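Local coordinates for motility-associated killing factor MakB (Vibrio cholerae serotype O1, PDB 6W1W), which probably acts as one component of a three-part cytotoxin whose proteins structurally resemble alpha-pore-forming toxins, at residues 27-32 and 137-142; 112-117 and 288-293; 130-135 and 272-277. All coordinates share one frame; numbering follows the deposited sequence. Where two conformers were deposited one is given.

Contact 1 (27-32 and 137-142); sequences SNYDAT and NAEELL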
# COMPACT_ATOMS: atom_id res chain seq x y z
N SER A 27 2.89 0.79 -1.20
CA SER A 27 3.74 1.63 -2.04
C SER A 27 4.40 2.76 -1.27
O SER A 27 5.40 3.31 -1.74
CB SER A 27 2.93 2.20 -3.21
OG SER A 27 1.91 3.07 -2.75
N ASN A 28 3.88 3.12 -0.10
CA ASN A 28 4.50 4.15 0.71
C ASN A 28 5.26 3.59 1.90
O ASN A 28 5.94 4.34 2.60
CB ASN A 28 3.44 5.16 1.18
CG ASN A 28 3.05 6.14 0.07
OD1 ASN A 28 3.78 7.08 -0.22
ND2 ASN A 28 1.90 5.90 -0.55
N TYR A 29 5.19 2.27 2.13
CA TYR A 29 6.14 1.65 3.05
C TYR A 29 7.55 1.78 2.51
O TYR A 29 8.51 1.89 3.28
CB TYR A 29 5.79 0.18 3.27
CG TYR A 29 6.80 -0.56 4.12
CD1 TYR A 29 6.71 -0.53 5.51
CD2 TYR A 29 7.83 -1.29 3.55
CE1 TYR A 29 7.63 -1.20 6.30
CE2 TYR A 29 8.76 -1.97 4.32
CZ TYR A 29 8.65 -1.92 5.70
OH TYR A 29 9.56 -2.59 6.49
N ASP A 30 7.70 1.76 1.18
CA ASP A 30 8.98 2.09 0.57
C ASP A 30 9.38 3.52 0.89
O ASP A 30 10.46 3.78 1.44
CB ASP A 30 8.90 1.86 -0.94
CG ASP A 30 10.09 2.45 -1.68
OD1 ASP A 30 11.23 2.00 -1.43
OD2 ASP A 30 9.88 3.35 -2.51
N ALA A 31 8.50 4.48 0.57
CA ALA A 31 8.78 5.89 0.82
C ALA A 31 9.10 6.14 2.29
O ALA A 31 10.00 6.93 2.61
CB ALA A 31 7.60 6.75 0.37
N THR A 32 8.36 5.49 3.19
CA THR A 32 8.70 5.56 4.61
C THR A 32 10.11 5.06 4.86
O THR A 32 10.85 5.63 5.69
CB THR A 32 7.69 4.75 5.43
OG1 THR A 32 6.35 5.18 5.14
CG2 THR A 32 7.95 4.90 6.93
N ASN A 137 12.40 -9.58 7.83
CA ASN A 137 13.75 -9.93 8.28
C ASN A 137 14.51 -8.70 8.76
O ASN A 137 15.03 -8.68 9.89
CB ASN A 137 14.52 -10.62 7.16
CG ASN A 137 14.45 -12.14 7.24
OD1 ASN A 137 14.11 -12.71 8.28
ND2 ASN A 137 14.77 -12.81 6.13
N ALA A 138 14.59 -7.66 7.92
CA ALA A 138 15.34 -6.47 8.30
C ALA A 138 14.72 -5.77 9.50
O ALA A 138 15.42 -5.07 10.24
CB ALA A 138 15.44 -5.51 7.12
N GLU A 139 13.41 -5.93 9.71
CA GLU A 139 12.78 -5.36 10.89
C GLU A 139 13.26 -6.06 12.16
O GLU A 139 13.67 -5.40 13.12
CB GLU A 139 11.25 -5.46 10.77
CG GLU A 139 10.61 -4.31 9.99
CD GLU A 139 9.17 -4.60 9.61
OE1 GLU A 139 8.52 -5.41 10.30
OE2 GLU A 139 8.69 -4.03 8.60
N GLU A 140 13.23 -7.40 12.17
CA GLU A 140 13.64 -8.15 13.35
C GLU A 140 15.08 -7.85 13.74
O GLU A 140 15.45 -7.96 14.91
CB GLU A 140 13.45 -9.65 13.11
CG GLU A 140 13.74 -10.52 14.33
CD GLU A 140 13.63 -12.00 14.02
OE1 GLU A 140 13.13 -12.34 12.93
OE2 GLU A 140 14.05 -12.82 14.87
N LEU A 141 15.91 -7.48 12.76
CA LEU A 141 17.28 -7.08 13.08
C LEU A 141 17.29 -5.76 13.84
O LEU A 141 18.01 -5.62 14.84
CB LEU A 141 18.10 -6.96 11.80
CG LEU A 141 18.40 -8.27 11.06
CD1 LEU A 141 19.19 -7.97 9.80
CD2 LEU A 141 19.15 -9.26 11.95
N LEU A 142 16.49 -4.79 13.39
CA LEU A 142 16.36 -3.54 14.13
C LEU A 142 15.71 -3.77 15.49
O LEU A 142 16.18 -3.25 16.51
CB LEU A 142 15.54 -2.54 13.31
CG LEU A 142 16.33 -1.82 12.22
CD1 LEU A 142 15.40 -1.15 11.24
CD2 LEU A 142 17.28 -0.81 12.86
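The phenol of Y29 and the carboxylate of E139 meet at one corner, with neither flat group stacked on the other. OE2 of E139 approaches the hydroxyl end of the Y29 ring obliquely, and the two planes stand 64° apart. Outside these segments, L266 and S270 of helix 251-270 touch the Y29 side chain; A135 meets its hydroxyl and F273 its CD2 atom. The setting is the long helical bundle of an alpha-pore-forming-toxin-like protein: helix 9-35 faces helix 100-151, and the two backbones are far apart here, with 12.4 Å between the CA atoms of Y29 and E139. Farther along helix 9-35, the T32 hydroxyl lies within bonding distance of both N28 O, one turn back, and A215 O of strand 209-220; its single proton must be shared or alternate between them. Across the gap to helix 100-151, two long side chains make the bridge, coming from opposite directions. Y29 holds CG anti to its nitrogen (chi1 175°), which sends the ring out from its helix toward helix 100-151. E139 answers with a chain that runs extended beyond CG and delivers its carboxylate to the ring's hydroxyl. OE1 of that carboxylate forms a salt bridge with K136, one turn back on its own helix. OE2 is gripped by S270 OG of helix 251-270, so three helices converge on this oxygen. Both Y29 and E139 are buried, and K136 and these hydroxyls may offset the negative charge of E139 there. The direct link between the segments is the weaker bond on OE2: Y29 OH donates to E139 OE2 at 2.7 Å.

Contact 2 (112-117 and 288-293); sequences KTLKQN and QDELDK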
# COMPACT_ATOMS: atom_id res chain seq x y z
N LYS A 112 -6.14 -17.51 -24.76
CA LYS A 112 -4.71 -17.26 -24.59
C LYS A 112 -4.49 -16.04 -23.70
O LYS A 112 -3.70 -16.09 -22.75
CB LYS A 112 -4.03 -17.07 -25.95
CG LYS A 112 -2.51 -16.97 -25.87
CD LYS A 112 -1.89 -16.75 -27.25
CE LYS A 112 -2.09 -15.32 -27.73
NZ LYS A 112 -1.41 -14.33 -26.85
N THR A 113 -5.21 -14.95 -23.97
CA THR A 113 -5.04 -13.74 -23.17
C THR A 113 -5.48 -13.97 -21.73
O THR A 113 -4.82 -13.50 -20.79
CB THR A 113 -5.83 -12.58 -23.80
OG1 THR A 113 -5.53 -12.51 -25.19
CG2 THR A 113 -5.45 -11.26 -23.14
N LEU A 114 -6.58 -14.70 -21.53
CA LEU A 114 -7.00 -15.05 -20.18
C LEU A 114 -5.91 -15.83 -19.46
O LEU A 114 -5.55 -15.50 -18.32
CB LEU A 114 -8.30 -15.86 -20.23
CG LEU A 114 -9.59 -15.05 -20.24
CD1 LEU A 114 -10.77 -15.94 -20.59
CD2 LEU A 114 -9.82 -14.41 -18.88
N LYS A 115 -5.38 -16.87 -20.10
CA LYS A 115 -4.31 -17.67 -19.50
C LYS A 115 -3.12 -16.81 -19.11
O LYS A 115 -2.53 -16.99 -18.04
CB LYS A 115 -3.88 -18.78 -20.46
CG LYS A 115 -4.65 -20.10 -20.33
CD LYS A 115 -4.21 -21.10 -21.41
CE LYS A 115 -4.66 -22.53 -21.12
NZ LYS A 115 -6.14 -22.74 -21.23
N GLN A 116 -2.74 -15.85 -19.97
CA GLN A 116 -1.62 -14.97 -19.65
C GLN A 116 -1.92 -14.13 -18.42
O GLN A 116 -1.06 -13.96 -17.55
CB GLN A 116 -1.30 -14.06 -20.83
CG GLN A 116 -0.86 -14.76 -22.09
CD GLN A 116 -0.56 -13.79 -23.22
OE1 GLN A 116 -0.86 -14.05 -24.38
NE2 GLN A 116 0.03 -12.65 -22.87
N ASN A 117 -3.14 -13.60 -18.32
CA ASN A 117 -3.48 -12.69 -17.23
C ASN A 117 -3.45 -13.41 -15.89
O ASN A 117 -2.91 -12.88 -14.91
CB ASN A 117 -4.85 -12.06 -17.47
CG ASN A 117 -4.82 -10.99 -18.55
OD1 ASN A 117 -3.75 -10.49 -18.92
ND2 ASN A 117 -5.99 -10.62 -19.06
N GLN A 288 -9.75 -16.69 -13.48
CA GLN A 288 -9.82 -18.15 -13.56
C GLN A 288 -11.21 -18.62 -13.95
O GLN A 288 -11.40 -19.25 -15.00
CB GLN A 288 -9.37 -18.77 -12.23
CG GLN A 288 -9.65 -20.27 -12.09
CD GLN A 288 -9.04 -21.10 -13.21
OE1 GLN A 288 -8.02 -20.73 -13.80
NE2 GLN A 288 -9.66 -22.24 -13.49
N ASP A 289 -12.22 -18.31 -13.12
CA ASP A 289 -13.58 -18.71 -13.48
C ASP A 289 -14.13 -17.92 -14.66
O ASP A 289 -15.21 -18.25 -15.15
CB ASP A 289 -14.51 -18.59 -12.26
CG ASP A 289 -14.62 -17.18 -11.73
OD1 ASP A 289 -13.89 -16.29 -12.21
OD2 ASP A 289 -15.45 -16.96 -10.82
N GLU A 290 -13.40 -16.91 -15.14
CA GLU A 290 -13.71 -16.30 -16.43
C GLU A 290 -13.17 -17.14 -17.57
O GLU A 290 -13.79 -17.24 -18.64
CB GLU A 290 -13.12 -14.88 -16.49
CG GLU A 290 -13.59 -14.07 -17.69
CD GLU A 290 -15.08 -13.85 -17.69
OE1 GLU A 290 -15.66 -13.64 -16.60
OE2 GLU A 290 -15.69 -13.91 -18.78
N LEU A 291 -12.00 -17.75 -17.37
CA LEU A 291 -11.48 -18.71 -18.34
C LEU A 291 -12.34 -19.97 -18.39
O LEU A 291 -12.56 -20.54 -19.46
CB LEU A 291 -10.03 -19.06 -18.00
CG LEU A 291 -9.41 -20.29 -18.67
CD1 LEU A 291 -9.10 -20.02 -20.13
CD2 LEU A 291 -8.17 -20.71 -17.90
N ASP A 292 -12.84 -20.41 -17.23
CA ASP A 292 -13.75 -21.56 -17.21
C ASP A 292 -14.96 -21.33 -18.09
O ASP A 292 -15.52 -22.29 -18.63
CB ASP A 292 -14.19 -21.87 -15.77
CG ASP A 292 -13.03 -22.17 -14.85
OD1 ASP A 292 -11.88 -22.24 -15.34
OD2 ASP A 292 -13.27 -22.35 -13.64
N LYS A 293 -15.39 -20.08 -18.24
CA LYS A 293 -16.53 -19.79 -19.11
C LYS A 293 -16.14 -19.93 -20.58
O LYS A 293 -16.88 -20.52 -21.37
CB LYS A 293 -17.08 -18.39 -18.84
CG LYS A 293 -17.58 -18.17 -17.42
CD LYS A 293 -18.01 -16.72 -17.23
CE LYS A 293 -18.13 -16.35 -15.76
NZ LYS A 293 -18.23 -14.88 -15.57
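An antiparallel pair of long helices, 100-151 against 276-302, forms part of the bundle, and L114 is the knob that joins them here. The axes of the two short segments approach to 9.6 Å and run at 162° to each other, with L114 level with L291. L114 drops its isobutyl group between residues of the facing helix. CD1 goes deepest, lying 3.6 Å from the CA of L291 and 3.8 Å from the carbonyl O of E290, so this methyl meets backbone as much as side chain. Its twin CD2 lies over the aliphatic part of E290, 4.0 Å from CG. In E290, CG stands anti to the backbone N (chi1 -170°), which sets the stem against L114; the bend at chi2 then carries the carboxylate toward K293, whose NZ makes a salt bridge to OE1 at 3.0 Å on the syn side, somewhat out of the carboxylate plane. At the outer margin K115 reaches obliquely across, bending at its last torsion and bringing NZ to 4.2 Å from L291 CD1, a loose apolar-to-charged contact. W287 and V294 of helix 276-302 complete the walls around L114, and Y83 of helix 69-90 also touches it. With W287, E290, L291 and V294 spaced i, i+3, i+4 and i+7, L114 sits as a knob in a four-residue hole, in the manner of knobs-into-holes packing in antiparallel helical bundles.

Contact 3 (130-135 and 272-277); sequences KSYNQA and EFLKID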
# COMPACT_ATOMS: atom_id res chain seq x y z
N LYS A 130 7.72 -12.47 -1.15
CA LYS A 130 9.14 -12.46 -0.86
C LYS A 130 9.56 -11.16 -0.18
O LYS A 130 10.30 -11.18 0.81
CB LYS A 130 9.94 -12.69 -2.14
CG LYS A 130 11.39 -13.09 -1.88
CD LYS A 130 12.15 -13.26 -3.18
CE LYS A 130 12.13 -11.98 -3.99
NZ LYS A 130 12.97 -12.07 -5.22
N SER A 131 9.07 -10.02 -0.68
CA SER A 131 9.40 -8.73 -0.07
C SER A 131 8.76 -8.56 1.30
O SER A 131 9.26 -7.76 2.11
CB SER A 131 8.97 -7.60 -1.00
OG SER A 131 7.61 -7.74 -1.37
N TYR A 132 7.67 -9.27 1.59
CA TYR A 132 7.14 -9.26 2.95
C TYR A 132 8.13 -9.89 3.92
O TYR A 132 8.49 -9.30 4.95
CB TYR A 132 5.79 -9.98 3.01
CG TYR A 132 5.32 -10.27 4.43
CD1 TYR A 132 4.79 -9.25 5.22
CD2 TYR A 132 5.41 -11.54 4.97
CE1 TYR A 132 4.37 -9.50 6.51
CE2 TYR A 132 4.98 -11.80 6.26
CZ TYR A 132 4.46 -10.78 7.02
OH TYR A 132 4.04 -11.03 8.31
N ASN A 133 8.59 -11.11 3.60
CA ASN A 133 9.55 -11.79 4.47
C ASN A 133 10.88 -11.05 4.52
O ASN A 133 11.55 -11.06 5.56
CB ASN A 133 9.76 -13.23 3.98
CG ASN A 133 8.51 -14.08 4.09
OD1 ASN A 133 8.05 -14.65 3.10
ND2 ASN A 133 7.96 -14.18 5.29
N GLN A 134 11.27 -10.42 3.42
CA GLN A 134 12.47 -9.59 3.42
C GLN A 134 12.31 -8.40 4.37
O GLN A 134 13.20 -8.11 5.18
CB GLN A 134 12.78 -9.13 2.00
CG GLN A 134 13.46 -10.20 1.17
CD GLN A 134 14.59 -10.86 1.94
OE1 GLN A 134 14.47 -11.99 2.40
NE2 GLN A 134 15.69 -10.13 2.11
N ALA A 135 11.16 -7.71 4.29
CA ALA A 135 10.89 -6.60 5.20
C ALA A 135 10.77 -7.08 6.64
O ALA A 135 11.23 -6.40 7.57
CB ALA A 135 9.63 -5.86 4.76
N GLU A 272 0.32 -4.94 6.61
CA GLU A 272 -0.62 -4.67 5.53
C GLU A 272 -0.25 -5.40 4.25
O GLU A 272 -1.09 -5.50 3.35
CB GLU A 272 -0.72 -3.17 5.28
CG GLU A 272 -1.15 -2.35 6.50
CD GLU A 272 -2.49 -2.80 7.07
OE1 GLU A 272 -3.47 -2.88 6.30
OE2 GLU A 272 -2.56 -3.07 8.29
N PHE A 273 0.98 -5.91 4.15
CA PHE A 273 1.34 -6.78 3.03
C PHE A 273 0.51 -8.05 3.03
O PHE A 273 0.14 -8.56 1.97
CB PHE A 273 2.83 -7.14 3.09
CG PHE A 273 3.76 -6.07 2.60
CD1 PHE A 273 4.19 -5.05 3.44
CD2 PHE A 273 4.23 -6.10 1.29
CE1 PHE A 273 5.06 -4.07 3.00
CE2 PHE A 273 5.10 -5.12 0.84
CZ PHE A 273 5.52 -4.10 1.69
N LEU A 274 0.21 -8.59 4.22
CA LEU A 274 -0.46 -9.88 4.32
C LEU A 274 -1.86 -9.86 3.71
O LEU A 274 -2.39 -10.93 3.38
CB LEU A 274 -0.54 -10.33 5.78
CG LEU A 274 0.75 -10.85 6.41
CD1 LEU A 274 0.53 -11.17 7.88
CD2 LEU A 274 1.26 -12.07 5.66
N LYS A 275 -2.47 -8.68 3.57
CA LYS A 275 -3.78 -8.60 2.94
C LYS A 275 -3.71 -8.84 1.44
O LYS A 275 -4.72 -9.18 0.82
CB LYS A 275 -4.42 -7.24 3.25
CG LYS A 275 -5.91 -7.13 2.93
CD LYS A 275 -6.78 -7.28 4.18
CE LYS A 275 -6.92 -8.73 4.63
NZ LYS A 275 -7.54 -9.60 3.59
N ILE A 276 -2.52 -8.68 0.84
CA ILE A 276 -2.35 -9.02 -0.57
C ILE A 276 -2.57 -10.51 -0.80
O ILE A 276 -3.14 -10.92 -1.81
CB ILE A 276 -0.96 -8.57 -1.07
CG1 ILE A 276 -1.04 -7.18 -1.70
CG2 ILE A 276 -0.36 -9.57 -2.05
CD1 ILE A 276 -1.87 -7.14 -2.96
N ASP A 277 -2.16 -11.34 0.16
CA ASP A 277 -2.36 -12.78 0.08
C ASP A 277 -3.83 -13.19 0.11
O ASP A 277 -4.12 -14.39 0.10
CB ASP A 277 -1.60 -13.48 1.21
CG ASP A 277 -0.09 -13.37 1.05
OD1 ASP A 277 0.36 -12.64 0.14
OD2 ASP A 277 0.64 -14.02 1.83
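Y132 swings its ring outward with chi1 at 168°, beside its own carbonyl carbon, while L274 sets CG on the side of its backbone nitrogen (chi1 -75°); together these turns bring the isobutyl group over the phenol. CD2 of L274 sits 3.9 Å from the centroid of the Y132 ring, 22° off the ring normal, a CH-pi contact over one face that is shifted toward the hydroxyl side. The second methyl, CD1, lies 3.5 Å from Y132 OH, so both methyls are on the same side of the ring plane, CD2 over the ring and CD1 near the hydroxyl. The hydroxyl is itself hydrogen-bonded to E271 OE1, which helps to hold the phenol in position. F273 takes the other end of the tyrosine: its CB is 3.6 Å from Y132 CD1, and its own ring lies near S131, whose OG is 4.2 Å from F273 CE2. That hydroxyl turns back to the carbonyls of F128 and V127 in its own helix. I26 of helix 9-35 also packs against F273. Aromatic and aliphatic side chains thus mesh at the entry to helix 276-302, within the alpha-helical bundle.

How the contacts relate
From the N terminus, helix 9-35 supplies 27-32, and the chain then runs to helix 100-151, which holds one segment of every contact: 112-117, 130-135 and 137-142 in turn. Contact 1 closes its loop at 137-142, contact 3 at 272-277 and contact 2 at 288-293. Contact 3 thus nests inside contact 2, and contact 1 crosses both. Contacts 1 and 3 touch, whereas contact 2 lies well along the bundle, its centre about 35 Å from that of contact 1. Together they join helix 100-151 to helix 9-35 at one level and, at two levels, to helix 276-302 and its lead-in.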